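Local coordinates for protein phytochromobilin synthase (Solanum lycopersicum, PDB 6KME) that binds biliverdin IX alpha and probably reduces it to phytochromobilin, the chromophore of plant phytochromes, with electrons from ferredoxin, at residues A[128-133]-A[199-204]; A[134-137]-A[142-145]; A[172-177]-A[232-237]; A[227-232]-A[275-280]. The protein carries 1 engineered substitution. All blocks are in the same frame, centred on the assembly; numbering follows the deposited sequence.

Contact 1: residues A[128-133]-A[199-204]; sequences LDLNPL and KDYYQA
L128 and L130 pack on Y201 in a buried, apolar contact of strand on helix. It lies inside an alpha-beta-alpha sandwich, where strand 123-131 of the antiparallel sheet meets helix 188-211, the two local axes 9.0 Å apart and inclined by 14°. Because CG of L128 is anti to the backbone N (chi1 174°), the branched end of this leucine extends over the phenol: L128 CG is 3.9 Å from Y201 CD2, and L128 CD2 stands 4.0 Å above the Y201 ring plane, displaced toward the rim. L130 comes obliquely from further along the strand, with L130 CD1 at 3.9 Å from Y201 CD2 and also touching the carbonyl O of Y201. The two leucines therefore converge on one ring carbon. D129 starts out in the other direction; its OD2 accepts a hydrogen bond from N131 ND2 at 2.8 Å, and its OD1 is hydrogen-bonded to the OG of S176. Y201 OH, at the far end of its ring, is paired with the carbonyl O of I178. Between strand and helix the cohesion is thus dispersive, while the carboxylate of D129 and the hydroxyl of Y201 find their partners in S176, N131 and I178, away from the leucine-tyrosine interface.

Contact 2: residues A[134-137]-A[142-145]; sequences HDIM and YKEK
H134 and I136, in the loop that links strand 123-131 to helix 141-147, fold back onto Y142 and K143 in the first turn of that helix, making a short strand-loop-helix connection at the C-terminal end of strand 123-131. The H134 and Y142 rings form an offset edge-to-face pair, the imidazole edge directed at the phenol face, with planes at 87° and centroids 5.5 Å apart. H134 CB adds a CH-pi contact, 4.2 Å from the Y142 ring centroid. I136 approaches differently, in the plane of the phenol at its edge: I136 CG2 is 3.9 Å from Y142 CD2 and 3.8 Å from K143 CB, wedged between the two residues. With CG anti to the backbone N (chi1 -171°), the Y142 ring is carried back toward the loop, where its OH meets the carbonyl O of D109 and the backbone N of L133. Trading Y142 for an alanine removes the face on which H134 rests and is likely to leave the imidazole freer to turn, although its NE2 would still be bonded to N224, and the L133 N-H short of a partner. Farther out, the extended side chain of K143 carries NZ to the carbonyl O of G308. One water completes the join, donating to D135 O at 2.9 Å and accepting from K143 N at 3.1 Å.

Contact 3: residues A[172-177]-A[232-237]; sequences LRFFSP and LTWRSE. With BLA (biliverdine IX alpha), chain B.
F174 holds CG anti to its carbonyl carbon (chi1 -54°) and W234 holds CG anti to its backbone N (chi1 167°); these settings send the two rings toward each other as an offset stack in the wall of the biliverdin pocket, between the loop before strand 180-185 and helix 218-238. The F174 ring and the five-membered ring of W234 have centroids 4.4 Å apart and planes at 24°. The overlap is partial: F174 CE2 lies over the indole near its rim, 3.5 Å from W234 CD1. Both partners also reach the terminal lactam ring of the bilin in which a vinyl group neighbours the carbonyl. F174 CB is 3.7 Å from CBB, the end of that vinyl, while the indole turns its edge to the carbonyl, with W234 NE1 3.7 Å from OB. F175 meets the same lactam obliquely, its CE1 3.8 Å from CAB. From the helix, R235 CD comes within 3.7 Å of CAB, and the bend at chi3 turns NE along the same vinyl. The guanidinium is fixed in rotation by a salt bridge to D239 and bonds to N116 and the OH of Y231. T168, S171, N116 and R292 supply hydrogen bonds to the pigment; F174, F175 and W234 probably serve mainly to shape the pocket. The methyl carbon CMB sits over one face of the R235 guanidinium, 3.4 Å from NH2.

Contact 4: residues A[227-232]-A[275-280]; sequences AQHRYL and LDYFPE
R230, on helix 218-238, runs across Y277 and F278 at the end of the short helix 274-277, and each part of its side chain finds a partner there. Its CB rests over the face of the Y277 ring in a CH-pi contact, 3.8 Å from the ring centroid and 17° off the normal. CG follows, 3.6 Å from Y277 CD1 and 3.8 Å from F278 CZ, so that it fills the corner between the two aromatic residues; CD still touches Y277 CD1. The chain stays extended from CG to NE, which carries NE past the phenol to a water at 2.7 Å from R230 NE; this water in turn donates to the carbonyl O of Y277 at 2.8 Å. At the tip the guanidinium lies with one face toward F278, the planes 44° apart, and R230 NH2 is 3.8 Å from F278 CE1. NH1 reaches the ring of F174. On the preceding residue, H229 ND1 and Y277 OH share a nearly straight hydrogen bond of 2.6 Å, with the hydroxyl in the imidazole plane, while NE2 on the other side of that ring is bonded to the carbonyl O of V266. Without the phenol of Y277, as with an alanine here, H229 ND1 would probably lose its mate and a gap would open beneath the methylenes of R230. The two helices are thus joined by complementary means: methylenes on an aromatic face, a short bond between rings, and a water that gives R230 NE an acceptor and links it to the backbone of Y277.

Overall arrangement
From the N terminus, strand 123-131 enters first, and contact 1 closes a long loop when helix 188-211 packs back on it, joining sheet and helix. Contact 2 nests inside that loop as a tight local closure between the loop that follows the strand and helix 141-147; the OH of Y142 links it to L133 of contact 1. Contact 3 crosses contact 1, since 172-177 lies within the loop while 232-237 lies beyond it; it joins the 172-177 loop to helix 218-238 in the pocket wall, and I136 packs on P177. Contact 4 opens after contact 1 has closed, crosses contact 3, shares L232 with it, and joins helix 218-238 to the end of helix 274-277.

Contact 1: residues A[128-133]-A[199-204]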
# COMPACT_ATOMS: atom_id res chain seq x y z
N LEU A 128 -0.88 6.73 -2.88
CA LEU A 128 -2.10 6.09 -3.38
C LEU A 128 -1.75 5.39 -4.69
O LEU A 128 -1.27 6.05 -5.62
CB LEU A 128 -3.21 7.13 -3.59
CG LEU A 128 -4.52 6.65 -4.25
CD1 LEU A 128 -5.20 5.58 -3.37
CD2 LEU A 128 -5.44 7.83 -4.48
N ASP A 129 -1.98 4.08 -4.77
CA ASP A 129 -1.51 3.36 -5.95
C ASP A 129 -2.21 2.03 -6.11
O ASP A 129 -2.80 1.48 -5.17
CB ASP A 129 0.00 3.13 -5.89
CG ASP A 129 0.60 2.73 -7.24
OD1 ASP A 129 0.02 3.05 -8.31
OD2 ASP A 129 1.67 2.09 -7.22
N LEU A 130 -2.15 1.52 -7.34
CA LEU A 130 -2.41 0.11 -7.65
C LEU A 130 -1.03 -0.52 -7.84
O LEU A 130 -0.48 -0.52 -8.94
CB LEU A 130 -3.30 -0.01 -8.89
CG LEU A 130 -4.82 0.18 -8.72
CD1 LEU A 130 -5.20 1.53 -8.08
CD2 LEU A 130 -5.61 -0.04 -10.05
N ASN A 131 -0.42 -1.00 -6.73
CA ASN A 131 0.97 -1.48 -6.78
C ASN A 131 1.04 -2.72 -7.68
O ASN A 131 0.29 -3.68 -7.47
CB ASN A 131 1.53 -1.85 -5.39
CG ASN A 131 1.63 -0.66 -4.38
OD1 ASN A 131 1.56 -0.89 -3.17
ND2 ASN A 131 1.85 0.57 -4.86
N PRO A 132 1.94 -2.77 -8.66
CA PRO A 132 2.02 -3.96 -9.52
C PRO A 132 2.49 -5.18 -8.76
O PRO A 132 3.43 -5.13 -7.97
CB PRO A 132 3.03 -3.56 -10.61
CG PRO A 132 3.84 -2.44 -10.00
CD PRO A 132 2.85 -1.70 -9.13
N LEU A 133 1.83 -6.32 -9.01
CA LEU A 133 2.29 -7.56 -8.40
C LEU A 133 3.64 -7.98 -8.96
O LEU A 133 4.52 -8.44 -8.21
CB LEU A 133 1.26 -8.67 -8.61
CG LEU A 133 1.64 -10.02 -7.99
CD1 LEU A 133 1.68 -9.92 -6.45
CD2 LEU A 133 0.68 -11.14 -8.48
N LYS A 199 -11.38 7.49 -4.35
CA LYS A 199 -12.58 6.84 -4.88
C LYS A 199 -12.39 6.42 -6.34
O LYS A 199 -12.74 5.29 -6.72
CB LYS A 199 -13.78 7.78 -4.73
CG LYS A 199 -14.15 8.06 -3.28
CD LYS A 199 -15.24 9.12 -3.19
CE LYS A 199 -15.47 9.56 -1.76
NZ LYS A 199 -16.62 10.50 -1.70
N ASP A 200 -11.83 7.31 -7.17
CA ASP A 200 -11.55 6.98 -8.56
C ASP A 200 -10.58 5.81 -8.69
O ASP A 200 -10.79 4.91 -9.51
CB ASP A 200 -10.98 8.21 -9.27
CG ASP A 200 -12.06 9.18 -9.69
OD1 ASP A 200 -13.25 8.83 -9.55
OD2 ASP A 200 -11.73 10.29 -10.17
N TYR A 201 -9.50 5.82 -7.90
CA TYR A 201 -8.52 4.74 -7.94
C TYR A 201 -9.11 3.43 -7.42
O TYR A 201 -8.85 2.36 -7.98
CB TYR A 201 -7.26 5.13 -7.13
CG TYR A 201 -6.20 5.89 -7.94
CD1 TYR A 201 -6.54 7.04 -8.65
CD2 TYR A 201 -4.88 5.46 -7.98
CE1 TYR A 201 -5.59 7.75 -9.40
CE2 TYR A 201 -3.90 6.17 -8.73
CZ TYR A 201 -4.28 7.30 -9.44
OH TYR A 201 -3.34 8.00 -10.18
N TYR A 202 -9.92 3.49 -6.36
CA TYR A 202 -10.47 2.25 -5.84
C TYR A 202 -11.52 1.66 -6.79
O TYR A 202 -11.60 0.44 -6.95
CB TYR A 202 -11.05 2.45 -4.43
CG TYR A 202 -11.34 1.11 -3.77
CD1 TYR A 202 -10.29 0.23 -3.47
CD2 TYR A 202 -12.63 0.69 -3.51
CE1 TYR A 202 -10.53 -1.02 -2.90
CE2 TYR A 202 -12.89 -0.57 -2.93
CZ TYR A 202 -11.83 -1.41 -2.64
OH TYR A 202 -12.06 -2.65 -2.08
N GLN A 203 -12.31 2.52 -7.46
CA GLN A 203 -13.26 2.01 -8.44
C GLN A 203 -12.53 1.41 -9.64
O GLN A 203 -12.97 0.39 -10.20
CB GLN A 203 -14.22 3.12 -8.87
CG GLN A 203 -15.22 3.51 -7.78
CD GLN A 203 -16.15 4.64 -8.20
OE1 GLN A 203 -15.73 5.61 -8.82
NE2 GLN A 203 -17.43 4.50 -7.88
N ALA A 204 -11.41 2.02 -10.06
CA ALA A 204 -10.60 1.43 -11.12
C ALA A 204 -10.12 0.04 -10.73
O ALA A 204 -10.15 -0.89 -11.55
CB ALA A 204 -9.41 2.34 -11.45

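Contact 2: residues A[134-137]-A[142-145]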
# COMPACT_ATOMS: atom_id res chain seq x y z
N HIS A 134 3.83 -7.81 -10.26
CA HIS A 134 5.02 -8.25 -10.97
C HIS A 134 5.75 -7.05 -11.55
O HIS A 134 5.18 -5.97 -11.71
CB HIS A 134 4.66 -9.25 -12.08
CG HIS A 134 4.17 -10.56 -11.58
ND1 HIS A 134 4.95 -11.42 -10.83
CD2 HIS A 134 2.97 -11.19 -11.74
CE1 HIS A 134 4.25 -12.51 -10.54
NE2 HIS A 134 3.05 -12.39 -11.08
N ASP A 135 7.03 -7.25 -11.87
CA ASP A 135 7.88 -6.14 -12.28
C ASP A 135 7.40 -5.53 -13.59
O ASP A 135 7.13 -6.24 -14.57
CB ASP A 135 9.32 -6.60 -12.42
CG ASP A 135 10.22 -5.52 -12.98
OD1 ASP A 135 10.56 -4.58 -12.22
OD2 ASP A 135 10.57 -5.59 -14.18
N ILE A 136 7.28 -4.21 -13.60
CA ILE A 136 6.85 -3.45 -14.77
C ILE A 136 7.99 -2.63 -15.36
O ILE A 136 7.75 -1.80 -16.24
CB ILE A 136 5.65 -2.55 -14.44
CG1 ILE A 136 6.03 -1.63 -13.27
CG2 ILE A 136 4.40 -3.38 -14.14
CD1 ILE A 136 5.16 -0.43 -13.14
N MET A 137 9.22 -2.83 -14.88
CA MET A 137 10.36 -2.04 -15.32
C MET A 137 11.06 -2.68 -16.52
O MET A 137 11.28 -2.01 -17.54
CB MET A 137 11.35 -1.85 -14.17
CG MET A 137 10.78 -1.18 -12.94
SD MET A 137 10.74 0.61 -13.08
CE MET A 137 11.43 1.07 -11.49
N TYR A 142 2.91 -7.51 -18.15
CA TYR A 142 2.05 -7.17 -17.02
C TYR A 142 1.65 -5.70 -17.03
O TYR A 142 0.52 -5.36 -16.68
CB TYR A 142 2.76 -7.52 -15.70
CG TYR A 142 1.89 -7.42 -14.45
CD1 TYR A 142 1.10 -8.49 -14.03
CD2 TYR A 142 1.88 -6.26 -13.68
CE1 TYR A 142 0.31 -8.39 -12.88
CE2 TYR A 142 1.09 -6.15 -12.53
CZ TYR A 142 0.31 -7.22 -12.14
OH TYR A 142 -0.46 -7.11 -11.01
N LYS A 143 2.58 -4.82 -17.42
CA LYS A 143 2.29 -3.39 -17.43
C LYS A 143 1.18 -3.07 -18.43
O LYS A 143 0.26 -2.30 -18.13
CB LYS A 143 3.56 -2.59 -17.74
CG LYS A 143 3.35 -1.08 -17.86
CD LYS A 143 4.59 -0.40 -18.42
CE LYS A 143 4.45 1.12 -18.45
NZ LYS A 143 5.42 1.72 -19.42
N GLU A 144 1.25 -3.67 -19.63
CA GLU A 144 0.19 -3.46 -20.61
C GLU A 144 -1.12 -4.09 -20.17
O GLU A 144 -2.20 -3.52 -20.39
CB GLU A 144 0.63 -4.03 -21.96
CG GLU A 144 1.58 -3.11 -22.71
CD GLU A 144 0.93 -1.78 -23.05
OE1 GLU A 144 0.01 -1.77 -23.90
OE2 GLU A 144 1.33 -0.75 -22.46
N LYS A 145 -1.04 -5.26 -19.53
CA LYS A 145 -2.24 -5.97 -19.11
C LYS A 145 -3.10 -5.12 -18.16
O LYS A 145 -4.33 -5.17 -18.21
CB LYS A 145 -1.83 -7.29 -18.44
CG LYS A 145 -2.95 -8.13 -17.87
CD LYS A 145 -2.39 -9.36 -17.15
CE LYS A 145 -3.51 -10.31 -16.74
NZ LYS A 145 -3.01 -11.57 -16.09
O HOH W 1 5.52 -5.82 -16.94

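Contact 3: residues A[172-177]-A[232-237]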
# COMPACT_ATOMS: atom_id res chain seq x y z
N LEU A 172 10.43 2.63 -5.47
CA LEU A 172 9.94 2.68 -6.85
C LEU A 172 9.79 1.29 -7.45
O LEU A 172 8.99 1.10 -8.38
CB LEU A 172 10.87 3.51 -7.73
CG LEU A 172 10.64 5.01 -7.91
CD1 LEU A 172 11.14 5.40 -9.30
CD2 LEU A 172 9.21 5.42 -7.76
N ARG A 173 10.56 0.31 -6.96
CA ARG A 173 10.41 -1.08 -7.39
C ARG A 173 8.96 -1.54 -7.29
O ARG A 173 8.55 -2.47 -8.00
CB ARG A 173 11.29 -2.01 -6.54
CG ARG A 173 12.80 -1.69 -6.55
CD ARG A 173 13.61 -2.42 -5.44
NE ARG A 173 15.04 -2.11 -5.53
CZ ARG A 173 15.99 -2.62 -4.74
NH1 ARG A 173 15.65 -3.47 -3.77
NH2 ARG A 173 17.27 -2.28 -4.90
N PHE A 174 8.18 -0.93 -6.40
CA PHE A 174 6.84 -1.38 -6.07
C PHE A 174 5.73 -0.46 -6.57
O PHE A 174 4.55 -0.77 -6.36
CB PHE A 174 6.73 -1.57 -4.55
CG PHE A 174 7.79 -2.48 -3.98
CD1 PHE A 174 7.69 -3.87 -4.13
CD2 PHE A 174 8.91 -1.96 -3.34
CE1 PHE A 174 8.67 -4.72 -3.63
CE2 PHE A 174 9.91 -2.80 -2.83
CZ PHE A 174 9.79 -4.19 -2.98
N PHE A 175 6.05 0.65 -7.22
CA PHE A 175 5.03 1.61 -7.63
C PHE A 175 4.67 1.44 -9.10
O PHE A 175 5.51 1.03 -9.91
CB PHE A 175 5.50 3.05 -7.37
CG PHE A 175 5.54 3.44 -5.92
CD1 PHE A 175 4.99 2.61 -4.93
CD2 PHE A 175 6.11 4.64 -5.52
CE1 PHE A 175 5.03 2.97 -3.60
CE2 PHE A 175 6.15 5.01 -4.17
CZ PHE A 175 5.61 4.18 -3.22
N SER A 176 3.43 1.76 -9.43
CA SER A 176 2.92 1.70 -10.80
C SER A 176 3.12 3.04 -11.49
O SER A 176 3.44 4.04 -10.84
CB SER A 176 1.45 1.31 -10.77
OG SER A 176 0.64 2.47 -10.77
N PRO A 177 2.92 3.11 -12.81
CA PRO A 177 3.02 4.41 -13.51
C PRO A 177 1.92 5.40 -13.16
O PRO A 177 2.03 6.56 -13.56
CB PRO A 177 2.95 4.03 -15.00
CG PRO A 177 3.17 2.55 -15.05
CD PRO A 177 2.66 2.01 -13.76
N LEU A 232 5.17 -8.12 0.78
CA LEU A 232 4.85 -8.04 2.20
C LEU A 232 6.12 -7.99 3.04
O LEU A 232 6.16 -7.32 4.08
CB LEU A 232 4.01 -9.25 2.63
CG LEU A 232 2.67 -9.43 1.92
CD1 LEU A 232 2.03 -10.79 2.29
CD2 LEU A 232 1.75 -8.27 2.27
N THR A 233 7.14 -8.72 2.62
CA THR A 233 8.38 -8.75 3.38
C THR A 233 9.07 -7.39 3.36
O THR A 233 9.53 -6.90 4.41
CB THR A 233 9.31 -9.83 2.82
OG1 THR A 233 8.71 -11.12 3.01
CG2 THR A 233 10.65 -9.78 3.53
N TRP A 234 9.13 -6.76 2.19
CA TRP A 234 9.70 -5.41 2.10
C TRP A 234 8.96 -4.45 3.02
O TRP A 234 9.58 -3.78 3.87
CB TRP A 234 9.65 -4.90 0.66
CG TRP A 234 9.92 -3.42 0.60
CD1 TRP A 234 9.00 -2.42 0.49
CD2 TRP A 234 11.21 -2.78 0.70
NE1 TRP A 234 9.63 -1.19 0.50
CE2 TRP A 234 10.98 -1.39 0.62
CE3 TRP A 234 12.52 -3.25 0.83
CZ2 TRP A 234 12.03 -0.45 0.69
CZ3 TRP A 234 13.57 -2.32 0.88
CH2 TRP A 234 13.31 -0.94 0.81
N ARG A 235 7.63 -4.38 2.89
CA ARG A 235 6.86 -3.40 3.64
C ARG A 235 6.88 -3.69 5.14
O ARG A 235 6.97 -2.77 5.95
CB ARG A 235 5.42 -3.33 3.11
CG ARG A 235 5.33 -2.74 1.70
CD ARG A 235 3.91 -2.30 1.33
NE ARG A 235 3.49 -1.17 2.16
CZ ARG A 235 2.25 -0.71 2.22
NH1 ARG A 235 1.29 -1.28 1.48
NH2 ARG A 235 1.96 0.31 3.02
N SER A 236 6.83 -4.97 5.53
CA SER A 236 6.83 -5.21 6.97
C SER A 236 8.16 -4.83 7.60
O SER A 236 8.20 -4.53 8.80
CB SER A 236 6.46 -6.67 7.28
OG SER A 236 7.50 -7.54 6.93
N GLU A 237 9.25 -4.80 6.82
CA GLU A 237 10.55 -4.39 7.35
C GLU A 237 10.78 -2.87 7.28
O GLU A 237 11.36 -2.30 8.21
CB GLU A 237 11.67 -5.11 6.60
CG GLU A 237 13.09 -4.87 7.16
CD GLU A 237 13.36 -5.62 8.46
OE1 GLU A 237 12.85 -6.74 8.64
OE2 GLU A 237 14.09 -5.08 9.32
CHA BLA B . 6.69 9.14 4.74
NA BLA B . 5.66 7.15 3.43
C1A BLA B . 6.58 8.21 3.54
C2A BLA B . 7.39 8.21 2.33
C3A BLA B . 6.92 7.11 1.49
C4A BLA B . 5.85 6.47 2.19
CMA BLA B . 7.41 6.67 0.10
CAA BLA B . 8.55 9.23 2.10
CBA BLA B . 9.77 8.76 2.84
CGA BLA B . 10.64 7.81 1.93
O1A BLA B . 10.90 8.33 0.89
O2A BLA B . 10.90 6.77 2.45
CHB BLA B . 4.98 5.28 1.75
NB BLA B . 6.55 3.75 0.71
C1B BLA B . 5.27 4.02 1.23
C2B BLA B . 4.40 2.84 0.62
C3B BLA B . 5.23 1.89 0.05
C4B BLA B . 6.66 2.44 0.15
CMB BLA B . 2.91 2.76 0.92
OB BLA B . 7.74 1.94 -0.12
CAB BLA B . 5.15 0.56 -0.66
CBB BLA B . 6.01 -0.38 -1.13
NC BLA B . 2.77 6.36 6.98
C1C BLA B . 1.82 5.33 6.79
C2C BLA B . 1.23 5.06 8.18
C3C BLA B . 1.85 5.93 9.07
C4C BLA B . 2.87 6.80 8.31
CMC BLA B . 0.16 3.96 8.32
OC BLA B . 1.67 4.90 5.65
CAC BLA B . 1.58 6.01 10.53
CBC BLA B . 1.25 5.09 11.47
CHD BLA B . 3.76 7.80 8.62
ND BLA B . 5.07 8.19 6.42
C1D BLA B . 4.79 8.43 7.70
C2D BLA B . 5.65 9.53 8.28
C3D BLA B . 6.49 9.96 7.27
C4D BLA B . 6.14 9.11 6.01
CMD BLA B . 5.49 9.94 9.73
CAD BLA B . 7.58 11.03 7.21
CBD BLA B . 8.84 10.66 7.97
CGD BLA B . 9.70 9.49 7.32
O1D BLA B . 9.97 8.63 8.15
O2D BLA B . 9.93 9.64 6.13

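Contact 4: residues A[227-232]-A[275-280]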
# COMPACT_ATOMS: atom_id res chain seq x y z
N ALA A 227 5.87 -13.31 -5.41
CA ALA A 227 5.85 -11.87 -5.66
C ALA A 227 5.11 -11.13 -4.55
O ALA A 227 5.57 -10.08 -4.08
CB ALA A 227 5.23 -11.57 -7.03
N GLN A 228 3.97 -11.66 -4.11
CA GLN A 228 3.25 -11.05 -2.99
C GLN A 228 4.04 -11.16 -1.69
O GLN A 228 4.11 -10.19 -0.92
CB GLN A 228 1.86 -11.68 -2.82
CG GLN A 228 1.06 -10.98 -1.71
CD GLN A 228 -0.40 -11.43 -1.58
OE1 GLN A 228 -1.02 -11.24 -0.53
NE2 GLN A 228 -0.97 -11.99 -2.66
N HIS A 229 4.65 -12.33 -1.42
CA HIS A 229 5.42 -12.50 -0.19
C HIS A 229 6.59 -11.53 -0.14
O HIS A 229 6.87 -10.93 0.91
CB HIS A 229 5.91 -13.94 -0.06
CG HIS A 229 6.65 -14.20 1.22
ND1 HIS A 229 8.01 -14.43 1.25
CD2 HIS A 229 6.23 -14.22 2.51
CE1 HIS A 229 8.39 -14.60 2.51
NE2 HIS A 229 7.33 -14.48 3.29
N ARG A 230 7.29 -11.36 -1.26
CA ARG A 230 8.39 -10.40 -1.33
C ARG A 230 7.91 -8.99 -1.02
O ARG A 230 8.57 -8.25 -0.29
CB ARG A 230 9.03 -10.47 -2.72
CG ARG A 230 10.20 -9.47 -2.96
CD ARG A 230 10.79 -9.67 -4.38
NE ARG A 230 11.68 -8.58 -4.77
CZ ARG A 230 11.29 -7.49 -5.43
NH1 ARG A 230 10.02 -7.34 -5.79
NH2 ARG A 230 12.17 -6.54 -5.74
N TYR A 231 6.75 -8.61 -1.57
CA TYR A 231 6.17 -7.29 -1.30
C TYR A 231 5.83 -7.12 0.17
O TYR A 231 6.15 -6.09 0.77
CB TYR A 231 4.93 -7.11 -2.18
CG TYR A 231 4.05 -5.91 -1.87
CD1 TYR A 231 4.15 -4.74 -2.62
CD2 TYR A 231 3.07 -5.97 -0.87
CE1 TYR A 231 3.34 -3.65 -2.37
CE2 TYR A 231 2.26 -4.88 -0.60
CZ TYR A 231 2.39 -3.72 -1.37
OH TYR A 231 1.59 -2.63 -1.13
N LEU A 232 5.17 -8.12 0.78
CA LEU A 232 4.85 -8.04 2.20
C LEU A 232 6.12 -7.99 3.04
O LEU A 232 6.16 -7.32 4.08
CB LEU A 232 4.01 -9.25 2.63
CG LEU A 232 2.67 -9.43 1.92
CD1 LEU A 232 2.03 -10.79 2.29
CD2 LEU A 232 1.75 -8.27 2.27
N LEU A 275 16.44 -10.45 4.17
CA LEU A 275 17.79 -10.47 3.58
C LEU A 275 17.92 -11.46 2.42
O LEU A 275 18.78 -11.27 1.56
CB LEU A 275 18.84 -10.76 4.65
CG LEU A 275 19.09 -9.63 5.67
CD1 LEU A 275 20.19 -10.05 6.67
CD2 LEU A 275 19.44 -8.30 4.99
N ASP A 276 17.07 -12.49 2.36
CA ASP A 276 17.07 -13.35 1.18
C ASP A 276 16.65 -12.57 -0.06
O ASP A 276 17.21 -12.78 -1.14
CB ASP A 276 16.13 -14.55 1.39
CG ASP A 276 16.67 -15.56 2.38
OD1 ASP A 276 17.90 -15.66 2.54
OD2 ASP A 276 15.84 -16.26 3.00
N TYR A 277 15.67 -11.68 0.07
CA TYR A 277 15.19 -10.92 -1.08
C TYR A 277 16.07 -9.71 -1.37
O TYR A 277 16.25 -9.33 -2.53
CB TYR A 277 13.76 -10.42 -0.85
CG TYR A 277 12.68 -11.47 -0.83
CD1 TYR A 277 12.36 -12.20 -1.98
CD2 TYR A 277 11.94 -11.71 0.33
CE1 TYR A 277 11.36 -13.18 -1.97
CE2 TYR A 277 10.93 -12.67 0.35
CZ TYR A 277 10.64 -13.40 -0.81
OH TYR A 277 9.65 -14.35 -0.79
N PHE A 278 16.61 -9.07 -0.32
CA PHE A 278 17.33 -7.80 -0.45
C PHE A 278 18.69 -7.92 0.24
O PHE A 278 18.93 -7.29 1.28
CB PHE A 278 16.48 -6.65 0.10
CG PHE A 278 15.03 -6.69 -0.38
CD1 PHE A 278 14.70 -6.33 -1.68
CD2 PHE A 278 14.02 -7.14 0.47
CE1 PHE A 278 13.38 -6.39 -2.13
CE2 PHE A 278 12.69 -7.20 0.03
CZ PHE A 278 12.37 -6.84 -1.27
N PRO A 279 19.61 -8.70 -0.33
CA PRO A 279 20.91 -8.93 0.34
C PRO A 279 21.78 -7.70 0.45
O PRO A 279 22.78 -7.75 1.19
CB PRO A 279 21.58 -9.98 -0.56
CG PRO A 279 20.96 -9.75 -1.91
CD PRO A 279 19.52 -9.43 -1.61
N GLU A 280 21.45 -6.61 -0.27
CA GLU A 280 22.19 -5.36 -0.14
C GLU A 280 22.13 -4.80 1.27
O GLU A 280 23.04 -4.07 1.69
CB GLU A 280 21.64 -4.31 -1.13
CG GLU A 280 21.87 -4.65 -2.59
CD GLU A 280 20.87 -5.66 -3.13
OE1 GLU A 280 19.87 -5.96 -2.43
OE2 GLU A 280 21.08 -6.17 -4.26
O HOH W 2 14.28 -9.36 -4.58